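Local coordinates for lectin-related NK cell receptor LY49L1 (Mus musculus, PDB 3G8K), which serves as a natural killer cell receptor of the Ly49 family and probably recognises MHC class I molecules through its C-type lectin-like domain, at residues Tyr19-Asp24 and Asp61-Gly66; Lys26-Cys31 and Leu40-Ile45; Gln33-Ser38 and Cys119-Arg124; Leu67-Asp70 and Asp75-Trp78; Asn71-Lys74 and Asn80-Pro83. The protein carries 1 engineered substitution. All coordinates share one frame; numbering follows the deposited sequence.

Interaction 1: residues Tyr19-Asp24 and Asp61-Gly66; sequences YYFVMD and DSYWIG. Engineered in segment 61-66: Tyr63 (natural residue Cys).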
# COMPACT_ATOMS: atom_id res chain seq x y z
N TYR A 19 3.42 -5.84 5.06
CA TYR A 19 3.70 -6.59 3.85
C TYR A 19 4.85 -5.91 3.18
O TYR A 19 4.79 -4.72 2.89
CB TYR A 19 2.50 -6.52 2.91
CG TYR A 19 1.21 -7.08 3.59
CD1 TYR A 19 0.28 -6.20 4.20
CD2 TYR A 19 0.97 -8.44 3.62
CE1 TYR A 19 -0.91 -6.72 4.87
CE2 TYR A 19 -0.24 -8.96 4.28
CZ TYR A 19 -1.10 -8.08 4.92
OH TYR A 19 -2.29 -8.55 5.47
N TYR A 20 5.88 -6.68 2.90
CA TYR A 20 7.19 -6.14 2.36
C TYR A 20 7.50 -6.93 1.09
O TYR A 20 7.06 -8.06 0.98
CB TYR A 20 8.30 -6.32 3.43
CG TYR A 20 7.92 -5.81 4.82
CD1 TYR A 20 7.32 -6.65 5.76
CD2 TYR A 20 8.14 -4.49 5.18
CE1 TYR A 20 6.95 -6.14 7.01
CE2 TYR A 20 7.81 -4.01 6.43
CZ TYR A 20 7.17 -4.83 7.31
OH TYR A 20 6.89 -4.32 8.53
N PHE A 21 8.25 -6.32 0.14
CA PHE A 21 8.41 -6.83 -1.23
C PHE A 21 9.89 -6.89 -1.48
O PHE A 21 10.54 -5.88 -1.27
CB PHE A 21 7.69 -5.93 -2.32
CG PHE A 21 6.24 -5.76 -2.04
CD1 PHE A 21 5.83 -4.81 -1.10
CD2 PHE A 21 5.25 -6.64 -2.62
CE1 PHE A 21 4.47 -4.70 -0.72
CE2 PHE A 21 3.86 -6.49 -2.28
CZ PHE A 21 3.49 -5.53 -1.32
N VAL A 22 10.39 -8.08 -1.85
CA VAL A 22 11.80 -8.29 -2.32
C VAL A 22 11.96 -7.72 -3.77
O VAL A 22 10.98 -7.69 -4.55
CB VAL A 22 12.27 -9.80 -2.20
CG1 VAL A 22 13.75 -9.98 -2.53
CG2 VAL A 22 12.01 -10.39 -0.82
N MET A 23 13.14 -7.19 -4.13
CA MET A 23 13.28 -6.53 -5.44
C MET A 23 13.45 -7.51 -6.60
O MET A 23 12.91 -7.30 -7.69
CB MET A 23 14.46 -5.54 -5.45
CG MET A 23 14.24 -4.42 -4.54
SD MET A 23 15.43 -3.08 -4.77
CE MET A 23 16.84 -3.78 -3.93
N ASP A 24 14.22 -8.57 -6.34
CA ASP A 24 14.46 -9.66 -7.26
C ASP A 24 13.41 -10.78 -7.14
O ASP A 24 12.99 -11.20 -6.06
CB ASP A 24 15.82 -10.27 -7.01
CG ASP A 24 16.96 -9.31 -7.31
OD1 ASP A 24 18.05 -9.45 -6.68
OD2 ASP A 24 16.81 -8.41 -8.16
N ASP A 61 0.69 -8.11 -10.27
CA ASP A 61 1.78 -9.02 -10.56
C ASP A 61 1.42 -10.26 -9.83
O ASP A 61 0.28 -10.37 -9.30
CB ASP A 61 3.20 -8.47 -10.17
CG ASP A 61 4.30 -9.00 -11.07
OD1 ASP A 61 4.01 -10.01 -11.76
OD2 ASP A 61 5.43 -8.43 -11.14
N SER A 62 2.35 -11.22 -9.88
CA SER A 62 2.22 -12.54 -9.24
C SER A 62 3.31 -12.70 -8.18
O SER A 62 4.47 -12.37 -8.42
CB SER A 62 2.27 -13.60 -10.28
OG SER A 62 0.97 -13.69 -10.80
N TYR A 63 2.89 -13.13 -7.00
CA TYR A 63 3.70 -13.11 -5.78
C TYR A 63 3.73 -14.46 -5.14
O TYR A 63 2.64 -15.06 -4.85
CB TYR A 63 3.13 -12.10 -4.72
CG TYR A 63 3.02 -10.71 -5.27
CD1 TYR A 63 4.08 -9.82 -5.15
CD2 TYR A 63 1.86 -10.26 -5.91
CE1 TYR A 63 4.02 -8.53 -5.67
CE2 TYR A 63 1.79 -8.97 -6.44
CZ TYR A 63 2.89 -8.10 -6.30
OH TYR A 63 2.83 -6.80 -6.80
N TRP A 64 4.91 -14.93 -4.80
CA TRP A 64 4.95 -16.17 -3.96
C TRP A 64 4.48 -15.91 -2.57
O TRP A 64 4.75 -14.86 -2.04
CB TRP A 64 6.39 -16.69 -3.85
CG TRP A 64 6.97 -17.46 -5.04
CD1 TRP A 64 8.27 -17.18 -5.65
CD2 TRP A 64 6.41 -18.54 -5.83
NE1 TRP A 64 8.44 -18.02 -6.70
CE2 TRP A 64 7.39 -18.88 -6.83
CE3 TRP A 64 5.23 -19.27 -5.80
CZ2 TRP A 64 7.18 -19.91 -7.73
CZ3 TRP A 64 5.04 -20.27 -6.70
CH2 TRP A 64 5.98 -20.62 -7.62
N ILE A 65 3.74 -16.86 -1.96
CA ILE A 65 3.25 -16.70 -0.61
C ILE A 65 3.58 -18.02 0.06
O ILE A 65 4.02 -18.98 -0.61
CB ILE A 65 1.66 -16.35 -0.52
CG1 ILE A 65 0.81 -17.54 -1.01
CG2 ILE A 65 1.38 -14.90 -1.15
CD1 ILE A 65 -0.57 -17.30 -1.24
N GLY A 66 3.50 -18.06 1.36
CA GLY A 66 4.08 -19.19 2.12
C GLY A 66 3.15 -20.40 2.25
O GLY A 66 2.89 -20.86 3.35
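Phe21 and Tyr63 make a small, buried aromatic contact inside the C-type lectin-like fold, where a carbon of the tyrosine ring meets the edge of the phenylalanine ring between two strands that are not direct neighbours. Strand 118-124 runs between strands 17-21 and 62-70, antiparallel to the first and parallel to the second. That explains why the CA atoms of Phe21 and Tyr63 stand 9.1 Å apart, and the gap is spanned here by the two rings. Ile120 of the intervening strand packs against both rings. Tyr63 is an engineered residue in a position where the natural chain has a cysteine, so its half of the contact belongs to the construct.

The closest approach is Phe21 CD2 to Tyr63 CE1, 3.8 Å, and Phe21 CE2 lies 4.0 Å from the same Tyr63 CE1. This carbon comes in at the edge of the phenylalanine ring, near its plane. The ring centroids are 5.9 Å apart with the planes inclined at 68°, an oblique pairing. Both CG atoms stand anti to their carbonyl carbons (chi1 -56° in Phe21, -57° in Tyr63), which turns both rings into the space beside Ile120. The phenol oxygen takes no part here, since Tyr63 OH is hydrogen-bonded to Pro59 O. Trp64 and Ile65, the next residues, begin the Trp-Ile-Gly-Leu sequence characteristic of C-type lectin domains.

With only ring carbons meeting, the attraction is dispersive and hydrophobic, suits a buried site, and imposes little directional restraint.

Interaction 2: residues Lys26-Cys31 and Leu40-Ile45; sequences KTWSGC and LSLLKI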
# COMPACT_ATOMS: atom_id res chain seq x y z
N LYS A 26 12.30 -14.54 -7.26
CA LYS A 26 12.99 -15.74 -6.76
C LYS A 26 12.08 -16.92 -6.79
O LYS A 26 10.82 -16.77 -6.81
CB LYS A 26 13.56 -15.56 -5.31
CG LYS A 26 14.73 -14.56 -5.19
CD LYS A 26 15.06 -14.05 -3.77
CE LYS A 26 15.92 -12.79 -3.93
NZ LYS A 26 17.37 -13.11 -3.99
N THR A 27 12.71 -18.09 -6.71
CA THR A 27 12.05 -19.37 -6.65
C THR A 27 11.29 -19.38 -5.36
O THR A 27 11.61 -18.61 -4.48
CB THR A 27 13.13 -20.49 -6.59
OG1 THR A 27 14.01 -20.29 -5.44
CG2 THR A 27 13.95 -20.55 -7.94
N TRP A 28 10.32 -20.27 -5.18
CA TRP A 28 9.55 -20.25 -3.93
C TRP A 28 10.48 -20.41 -2.74
O TRP A 28 10.30 -19.76 -1.71
CB TRP A 28 8.52 -21.37 -3.92
CG TRP A 28 7.56 -21.36 -2.75
CD1 TRP A 28 6.31 -20.78 -2.70
CD2 TRP A 28 7.75 -21.99 -1.46
NE1 TRP A 28 5.71 -21.03 -1.49
CE2 TRP A 28 6.57 -21.76 -0.71
CE3 TRP A 28 8.80 -22.73 -0.87
CZ2 TRP A 28 6.44 -22.22 0.60
CZ3 TRP A 28 8.65 -23.19 0.41
CH2 TRP A 28 7.50 -22.94 1.14
N SER A 29 11.48 -21.28 -2.88
CA SER A 29 12.35 -21.64 -1.74
C SER A 29 13.25 -20.47 -1.43
O SER A 29 13.59 -20.23 -0.31
CB SER A 29 13.19 -22.89 -2.11
OG SER A 29 12.68 -24.03 -1.42
N GLY A 30 13.75 -19.84 -2.46
CA GLY A 30 14.60 -18.73 -2.28
C GLY A 30 13.98 -17.52 -1.66
O GLY A 30 14.70 -16.70 -1.10
N CYS A 31 12.65 -17.39 -1.81
CA CYS A 31 11.82 -16.35 -1.26
C CYS A 31 11.57 -16.68 0.19
O CYS A 31 11.48 -15.81 1.05
CB CYS A 31 10.43 -16.30 -1.98
SG CYS A 31 10.33 -15.31 -3.44
N LEU A 40 11.28 -11.90 8.69
CA LEU A 40 9.92 -11.84 8.11
C LEU A 40 9.56 -13.30 7.79
O LEU A 40 10.26 -14.20 8.22
CB LEU A 40 9.95 -10.98 6.84
CG LEU A 40 10.59 -9.60 6.88
CD1 LEU A 40 10.72 -8.86 5.49
CD2 LEU A 40 9.92 -8.68 7.92
N SER A 41 8.48 -13.57 7.08
CA SER A 41 8.22 -14.91 6.68
C SER A 41 7.43 -14.86 5.42
O SER A 41 6.62 -13.97 5.24
CB SER A 41 7.47 -15.69 7.77
OG SER A 41 6.14 -15.26 7.76
N LEU A 42 7.70 -15.77 4.48
CA LEU A 42 6.91 -15.79 3.28
C LEU A 42 5.42 -15.74 3.65
O LEU A 42 4.98 -16.54 4.48
CB LEU A 42 7.25 -17.04 2.44
CG LEU A 42 6.99 -17.00 0.91
CD1 LEU A 42 7.41 -15.74 0.22
CD2 LEU A 42 7.69 -18.17 0.22
N LEU A 43 4.64 -14.90 2.98
CA LEU A 43 3.38 -14.42 3.53
C LEU A 43 2.35 -15.54 3.80
O LEU A 43 2.02 -16.37 2.95
CB LEU A 43 2.77 -13.27 2.70
CG LEU A 43 1.30 -12.92 3.09
CD1 LEU A 43 1.38 -12.00 4.30
CD2 LEU A 43 0.50 -12.18 2.01
N LYS A 44 1.83 -15.52 5.02
CA LYS A 44 0.66 -16.36 5.34
C LYS A 44 -0.66 -15.56 5.45
O LYS A 44 -0.69 -14.57 6.16
CB LYS A 44 0.90 -17.06 6.67
CG LYS A 44 -0.38 -17.84 7.13
CD LYS A 44 -0.13 -18.62 8.39
CE LYS A 44 0.09 -17.68 9.58
NZ LYS A 44 -1.22 -17.67 10.37
N ILE A 45 -1.74 -16.06 4.84
CA ILE A 45 -2.92 -15.32 4.62
C ILE A 45 -3.93 -15.98 5.61
O ILE A 45 -4.12 -17.20 5.63
CB ILE A 45 -3.43 -15.33 3.13
CG1 ILE A 45 -2.36 -14.85 2.13
CG2 ILE A 45 -4.75 -14.42 2.92
CD1 ILE A 45 -2.91 -14.69 0.71
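Leu42 wedges its two methyl groups against Trp28 and Cys31, docking the short strand 41-42 onto the first turn of helix 28-37 in the C-type lectin-like fold. Along 40-45, Leu40 precedes the strand and lies clear of the helix segment. Ser41 directs its small polar side chain away from the helix, as befits a partly exposed position at the start of the strand.

Leu42 then carries the whole contact. Its CG is anti to the backbone N (chi1 -156°), and this sends the fork of the side chain into the angle between tryptophan and cysteine. The CD2 branch sits over one face of the Trp28 indole, 3.9 Å from the centroid of the five-membered ring, a CH-pi contact close to the ring normal. The same CD2 is also 3.6 Å from Trp28 O. The CD1 branch rests 3.8 Å from Cys31 CB, whose sulfur is committed to the disulfide with Cys119. A branched leucine suits this place because one methyl can serve each neighbour. The indole is held in position by Trp28 NE1 donating to Ile65 O and by an edge-to-face pairing with Trp64.

Beyond the strand, Leu43 packs elsewhere, onto Tyr19 and Ile120, and the chain leaves the helix behind through Lys44 and Ile45.

The helix itself is started by Thr27 at the N-cap. Its hydroxyl can approach closely because Gly30 has no side chain, and Gly30 N donates to Thr27 OG1 at 3.0 Å with an N-H...O angle of 150°.

Interaction 3: residues Gln33-Ser38 and Cys119-Arg124; sequences QTCQIS and CICGKR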
# COMPACT_ATOMS: atom_id res chain seq x y z
N GLN A 33 13.47 -18.42 2.07
CA GLN A 33 14.67 -18.06 2.80
C GLN A 33 15.06 -16.57 2.86
O GLN A 33 15.58 -16.14 3.87
CB GLN A 33 15.83 -19.01 2.46
CG GLN A 33 15.88 -20.22 3.49
CD GLN A 33 17.14 -20.26 4.37
OE1 GLN A 33 17.97 -19.33 4.37
NE2 GLN A 33 17.32 -21.38 5.10
N THR A 34 14.77 -15.80 1.82
CA THR A 34 14.95 -14.33 1.86
C THR A 34 14.02 -13.65 2.87
O THR A 34 14.46 -12.85 3.67
CB THR A 34 14.76 -13.71 0.50
OG1 THR A 34 15.71 -14.29 -0.40
CG2 THR A 34 14.95 -12.21 0.54
N CYS A 35 12.74 -13.97 2.88
CA CYS A 35 11.91 -13.43 3.95
C CYS A 35 12.60 -13.70 5.30
O CYS A 35 12.72 -12.81 6.15
CB CYS A 35 10.49 -14.02 3.88
SG CYS A 35 9.62 -13.47 2.36
N GLN A 36 13.08 -14.92 5.48
CA GLN A 36 13.58 -15.40 6.79
C GLN A 36 14.85 -14.75 7.35
O GLN A 36 14.84 -14.24 8.47
CB GLN A 36 13.54 -16.93 6.89
CG GLN A 36 12.33 -17.27 7.73
CD GLN A 36 11.71 -18.61 7.52
OE1 GLN A 36 10.43 -18.73 7.40
NE2 GLN A 36 12.57 -19.66 7.49
N ILE A 37 15.91 -14.64 6.53
CA ILE A 37 17.10 -13.92 6.98
C ILE A 37 16.79 -12.50 7.50
O ILE A 37 17.56 -11.92 8.31
CB ILE A 37 18.28 -13.96 5.93
CG1 ILE A 37 18.05 -13.01 4.78
CG2 ILE A 37 18.47 -15.36 5.38
CD1 ILE A 37 18.91 -13.39 3.54
N SER A 38 15.66 -11.94 7.06
CA SER A 38 15.25 -10.64 7.56
C SER A 38 14.17 -10.66 8.67
O SER A 38 13.49 -9.66 8.88
CB SER A 38 14.76 -9.80 6.39
OG SER A 38 15.86 -9.33 5.60
N CYS A 119 8.62 -12.05 -4.11
CA CYS A 119 8.30 -12.48 -2.72
C CYS A 119 7.50 -11.43 -1.97
O CYS A 119 7.86 -10.26 -1.90
CB CYS A 119 9.58 -12.86 -1.90
SG CYS A 119 10.99 -13.49 -2.87
N ILE A 120 6.35 -11.85 -1.42
CA ILE A 120 5.74 -10.99 -0.43
C ILE A 120 5.93 -11.69 0.93
O ILE A 120 5.49 -12.87 1.13
CB ILE A 120 4.30 -10.61 -0.74
CG1 ILE A 120 3.72 -9.74 0.36
CG2 ILE A 120 3.40 -11.84 -0.94
CD1 ILE A 120 2.28 -9.30 0.02
N CYS A 121 6.68 -10.98 1.79
CA CYS A 121 6.96 -11.36 3.19
C CYS A 121 5.99 -10.69 4.17
O CYS A 121 5.76 -9.52 4.10
CB CYS A 121 8.34 -10.90 3.55
SG CYS A 121 9.62 -11.44 2.37
N GLY A 122 5.38 -11.41 5.09
CA GLY A 122 4.62 -10.69 6.11
C GLY A 122 5.30 -10.71 7.48
O GLY A 122 6.10 -11.60 7.78
N LYS A 123 4.97 -9.73 8.30
CA LYS A 123 5.35 -9.61 9.71
C LYS A 123 4.24 -8.86 10.47
O LYS A 123 3.89 -7.75 10.12
CB LYS A 123 6.70 -8.91 9.91
CG LYS A 123 7.29 -9.05 11.38
CD LYS A 123 8.58 -8.21 11.49
CE LYS A 123 9.21 -8.20 12.87
NZ LYS A 123 10.23 -7.08 12.90
N ARG A 124 3.64 -9.53 11.45
CA ARG A 124 2.72 -8.91 12.37
C ARG A 124 3.39 -7.86 13.22
O ARG A 124 4.59 -7.90 13.51
CB ARG A 124 2.04 -9.96 13.25
CG ARG A 124 1.04 -10.67 12.50
CD ARG A 124 0.40 -11.75 13.34
NE ARG A 124 -0.11 -11.33 14.64
CZ ARG A 124 -1.39 -11.49 15.00
NH1 ARG A 124 -2.25 -11.98 14.11
NH2 ARG A 124 -1.82 -11.16 16.21
O HOH W 1 12.04 -7.88 11.03
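Cys35 and Cys121 are joined by a disulfide, SG to SG 2.0 Å, that ties helix 28-37 to strand 118-124. Around this bond the contact is as close as covalent chemistry makes it: the two CA atoms are 5.4 Å apart, and Cys35 CB lies 3.8 Å from Cys121 CB. Each sulfur sits beside its own backbone N, which turns it toward the other element, and the C-S-S-C torsion of -77° gives a left-handed disulfide, not far from the usual magnitude of 90°. Cys35 SG also rests 4.3 Å from Cys119 CB, the next inward-facing residue on the strand. Cys119 is itself bonded to Cys31, one helical turn before Cys35, and this two-residue step on the strand matches the four-residue step on the helix. The short segments run in roughly the same direction, with axes 8.6 Å apart at closest approach and inclined at 36°. Between the two cysteines of the strand, Ile120 points away from the helix.

Toward the end of the helix the two elements part. Ser38 and Lys123 meet there through a water rather than directly: it accepts from Lys123 NZ at 2.7 Å and donates to Ser38 O. The extended lysine chain, all its torsions near 180°, is what carries the ammonium across to that water.

A disulfide from the first helix to the last strand is a hallmark of the C-type lectin fold, and here there are two, one helical turn apart.

Interaction 4: residues Leu67-Asp70 and Asp75-Trp78; sequences LSYD and DWAW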
# COMPACT_ATOMS: atom_id res chain seq x y z
N LEU A 67 2.67 -20.89 1.11
CA LEU A 67 1.74 -21.98 1.04
C LEU A 67 2.24 -22.97 -0.04
O LEU A 67 2.64 -22.56 -1.15
CB LEU A 67 0.32 -21.46 0.72
CG LEU A 67 -0.79 -22.51 0.47
CD1 LEU A 67 -1.13 -23.21 1.77
CD2 LEU A 67 -2.06 -21.85 -0.08
N SER A 68 2.25 -24.24 0.31
CA SER A 68 2.83 -25.29 -0.53
C SER A 68 2.14 -26.56 -0.25
O SER A 68 1.55 -26.69 0.78
CB SER A 68 4.36 -25.37 -0.47
OG SER A 68 4.94 -25.97 0.66
N TYR A 69 2.13 -27.47 -1.20
CA TYR A 69 1.57 -28.78 -0.99
C TYR A 69 2.52 -29.72 -0.23
O TYR A 69 3.72 -29.78 -0.49
CB TYR A 69 1.09 -29.37 -2.30
CG TYR A 69 0.41 -30.68 -2.12
CD1 TYR A 69 -0.94 -30.74 -1.82
CD2 TYR A 69 1.14 -31.88 -2.26
CE1 TYR A 69 -1.53 -31.91 -1.61
CE2 TYR A 69 0.57 -33.07 -2.09
CZ TYR A 69 -0.79 -33.09 -1.77
OH TYR A 69 -1.43 -34.29 -1.60
N ASP A 70 1.93 -30.39 0.76
CA ASP A 70 2.61 -31.20 1.78
C ASP A 70 2.13 -32.64 1.62
O ASP A 70 0.96 -32.95 1.97
CB ASP A 70 2.19 -30.66 3.18
CG ASP A 70 2.93 -31.30 4.32
OD1 ASP A 70 2.87 -32.55 4.48
OD2 ASP A 70 3.52 -30.54 5.11
N ASP A 75 -2.10 -32.40 1.76
CA ASP A 75 -2.87 -31.15 1.71
C ASP A 75 -1.92 -29.98 1.55
O ASP A 75 -0.72 -30.11 1.77
CB ASP A 75 -3.73 -30.98 2.99
CG ASP A 75 -5.14 -30.40 2.72
OD1 ASP A 75 -5.46 -30.02 1.57
OD2 ASP A 75 -5.95 -30.35 3.68
N TRP A 76 -2.47 -28.85 1.14
CA TRP A 76 -1.79 -27.58 1.07
C TRP A 76 -1.58 -27.12 2.48
O TRP A 76 -2.49 -27.22 3.31
CB TRP A 76 -2.62 -26.56 0.26
CG TRP A 76 -2.57 -26.91 -1.18
CD1 TRP A 76 -3.36 -27.79 -1.81
CD2 TRP A 76 -1.63 -26.43 -2.15
NE1 TRP A 76 -2.99 -27.92 -3.12
CE2 TRP A 76 -1.91 -27.10 -3.36
CE3 TRP A 76 -0.57 -25.50 -2.12
CZ2 TRP A 76 -1.23 -26.84 -4.53
CZ3 TRP A 76 0.11 -25.26 -3.28
CH2 TRP A 76 -0.23 -25.92 -4.47
N ALA A 77 -0.38 -26.63 2.78
CA ALA A 77 -0.07 -26.21 4.13
C ALA A 77 0.70 -24.90 4.21
O ALA A 77 1.62 -24.67 3.41
CB ALA A 77 0.63 -27.32 4.91
N TRP A 78 0.28 -24.01 5.14
CA TRP A 78 1.02 -22.74 5.36
C TRP A 78 2.39 -23.10 5.98
O TRP A 78 2.50 -24.05 6.73
CB TRP A 78 0.18 -21.75 6.23
CG TRP A 78 -1.16 -21.30 5.51
CD1 TRP A 78 -2.45 -21.77 5.77
CD2 TRP A 78 -1.29 -20.34 4.45
NE1 TRP A 78 -3.35 -21.19 4.89
CE2 TRP A 78 -2.64 -20.28 4.09
CE3 TRP A 78 -0.33 -19.54 3.74
CZ2 TRP A 78 -3.11 -19.42 3.07
CZ3 TRP A 78 -0.82 -18.70 2.73
CH2 TRP A 78 -2.17 -18.65 2.40
O HOH W 2 4.25 -25.04 3.32
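Leu67 lies over one face of the Trp78 indole in the antiparallel hairpin formed by strands 67-70 and 75-78, and this pair is the apolar centre of the contact. Leu67 CB stands 3.9 Å from the centroid of the six-membered ring in a CH-pi contact, while Leu67 CD1 sits above the middle of the indole. With CG anti to the backbone N (chi1 174°), the leucine also brings CD1 to 4.0 Å from Trp76 CB. It thus lies between two tryptophans, a good place for a compact, branched hydrocarbon.

Farther along the same face, Tyr69 covers Trp76 in two ways. Tyr69 CB sits 3.9 Å from the centroid of the Trp76 six-membered ring, almost straight above it, and the edge of the phenol ring turns toward the five-membered ring in a T-shaped pair, centroids 5.2 Å apart and planes at 68°. Met101 of strand 100-104 adjoins both Leu67 and Trp76.

The other face carries Ser68, Ala77, Asp70 and Asp75, small or acidic residues suited to a more open surface. Ala77 N donates to Ser68 O at 2.8 Å, nearly straight, and a longer bond returns from Ser68 N. Asp70 N to Asp75 O, also 2.8 Å, pairs the strands next to the turn, and Asp75 N donates back. A water links Ser68 OG to Ala77 O, giving that carbonyl a second donor besides Ser68 N.

The chemistry is therefore two-sided: aromatic and CH-pi packing joins the strands on the face of Leu67 and Trp76, while the face of Ser68 and Ala77 takes up a water and Asp70 OD1 accepts from Lys73 N.

Interaction 5: residues Asn71-Lys74 and Asn80-Pro83; sequences NKKK and NNGP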
# COMPACT_ATOMS: atom_id res chain seq x y z
N ASN A 71 2.99 -33.50 1.05
CA ASN A 71 2.58 -34.93 0.82
C ASN A 71 2.50 -35.88 2.03
O ASN A 71 1.85 -36.94 1.96
CB ASN A 71 3.31 -35.59 -0.36
CG ASN A 71 4.80 -35.78 -0.11
OD1 ASN A 71 5.30 -35.51 0.96
ND2 ASN A 71 5.50 -36.25 -1.11
N LYS A 72 3.11 -35.46 3.14
CA LYS A 72 2.84 -36.05 4.48
C LYS A 72 1.45 -35.74 5.04
O LYS A 72 0.71 -36.66 5.44
CB LYS A 72 3.94 -35.62 5.47
CG LYS A 72 5.34 -35.92 4.99
CD LYS A 72 5.85 -37.23 5.58
CE LYS A 72 6.99 -36.93 6.55
NZ LYS A 72 8.13 -36.25 5.82
N LYS A 73 1.05 -34.46 5.04
CA LYS A 73 -0.35 -34.10 5.42
C LYS A 73 -1.40 -34.43 4.37
O LYS A 73 -2.56 -34.53 4.68
CB LYS A 73 -0.47 -32.63 5.83
CG LYS A 73 0.41 -32.18 7.00
CD LYS A 73 0.81 -30.67 6.85
CE LYS A 73 1.69 -30.18 8.03
NZ LYS A 73 1.31 -28.83 8.54
N LYS A 74 -0.96 -34.60 3.12
CA LYS A 74 -1.82 -34.82 1.94
C LYS A 74 -2.69 -33.60 1.66
O LYS A 74 -3.86 -33.73 1.35
CB LYS A 74 -2.67 -36.12 2.00
CG LYS A 74 -1.91 -37.49 2.07
CD LYS A 74 -2.02 -38.11 3.52
CE LYS A 74 -1.44 -39.56 3.70
NZ LYS A 74 -2.47 -40.70 3.53
N ASN A 80 5.68 -23.60 8.27
CA ASN A 80 5.88 -23.79 9.70
C ASN A 80 4.59 -24.10 10.43
O ASN A 80 4.34 -23.57 11.52
CB ASN A 80 6.60 -22.59 10.34
CG ASN A 80 7.91 -22.20 9.60
OD1 ASN A 80 8.56 -23.01 8.89
ND2 ASN A 80 8.30 -20.95 9.79
N ASN A 81 3.77 -24.96 9.82
CA ASN A 81 2.50 -25.36 10.43
C ASN A 81 1.62 -24.17 10.79
O ASN A 81 0.97 -24.20 11.85
CB ASN A 81 2.78 -26.16 11.72
CG ASN A 81 3.75 -27.31 11.51
OD1 ASN A 81 4.92 -27.29 12.00
ND2 ASN A 81 3.31 -28.30 10.73
N GLY A 82 1.59 -23.12 9.96
CA GLY A 82 1.01 -21.83 10.38
C GLY A 82 -0.49 -21.98 10.34
O GLY A 82 -0.99 -22.55 9.40
N PRO A 83 -1.23 -21.51 11.37
CA PRO A 83 -2.69 -21.71 11.31
C PRO A 83 -3.44 -20.64 10.46
O PRO A 83 -3.06 -19.42 10.46
CB PRO A 83 -3.09 -21.66 12.79
CG PRO A 83 -2.14 -20.71 13.42
CD PRO A 83 -0.83 -20.81 12.61
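Lys73 NZ reaches across to the side chain of Asn81, coming to 3.0 Å from the atom modelled as Asn81 ND2. The orientation of that amide is doubtful, so the distance places an ammonium beside the polar end of the asparagine and says no more about its nitrogen and oxygen. The two side chains meet at about a right angle, lysine end against amide.

Reach is what makes lysine suitable. The CA atoms of Lys73 and Asn81 are 10.5 Å apart, and the long aliphatic chain spans most of that gap. The chain leaves CB on the side of its own backbone N (chi1 -59°), and bends at the second and fourth torsions steer the ammonium toward Asn81.

The backbones set up the meeting. Asn71, Lys72 and Lys73 have helical torsions and Lys74 the left-handed helical conformation, a sequence of conformations that lets four residues reverse the chain between strands 62-70 and 75-78. On the other side, Asn80 and Asn81 are both in the left-handed region, which asparagine tolerates better than most residues do, and they bend the chain after strand 75-78. Both touching residues are exposed, so the contact is a light one at the surface of the domain.

The hairpin turn 71-74 thus projects beyond strands 62-70 and 75-78, while 80-83 follows from the far end of 75-78, with Asn80 against Lys32 and Gln36 of helix 28-37 and Pro83 O accepting from Lys44.

Interactions 1, 2 and 3 gather round strand 118-124, with the centres of 2 and 3 about 6 Å apart and those of 1 and 2 about 7 Å. The disulfide Cys31-Cys119 joins interactions 2 and 3 directly. Gly66 N to Leu43 O, 2.8 Å, ties interaction 1 to interaction 2. Residues 64-67 carry the chain from interaction 1 into interaction 4, whose Trp78 packs on Lys44 and Ile45 of interaction 2. Interaction 5 lies beside interaction 4, centres about 6 Å apart, and is the outlying member, its centre about 21 Å from that of interaction 1.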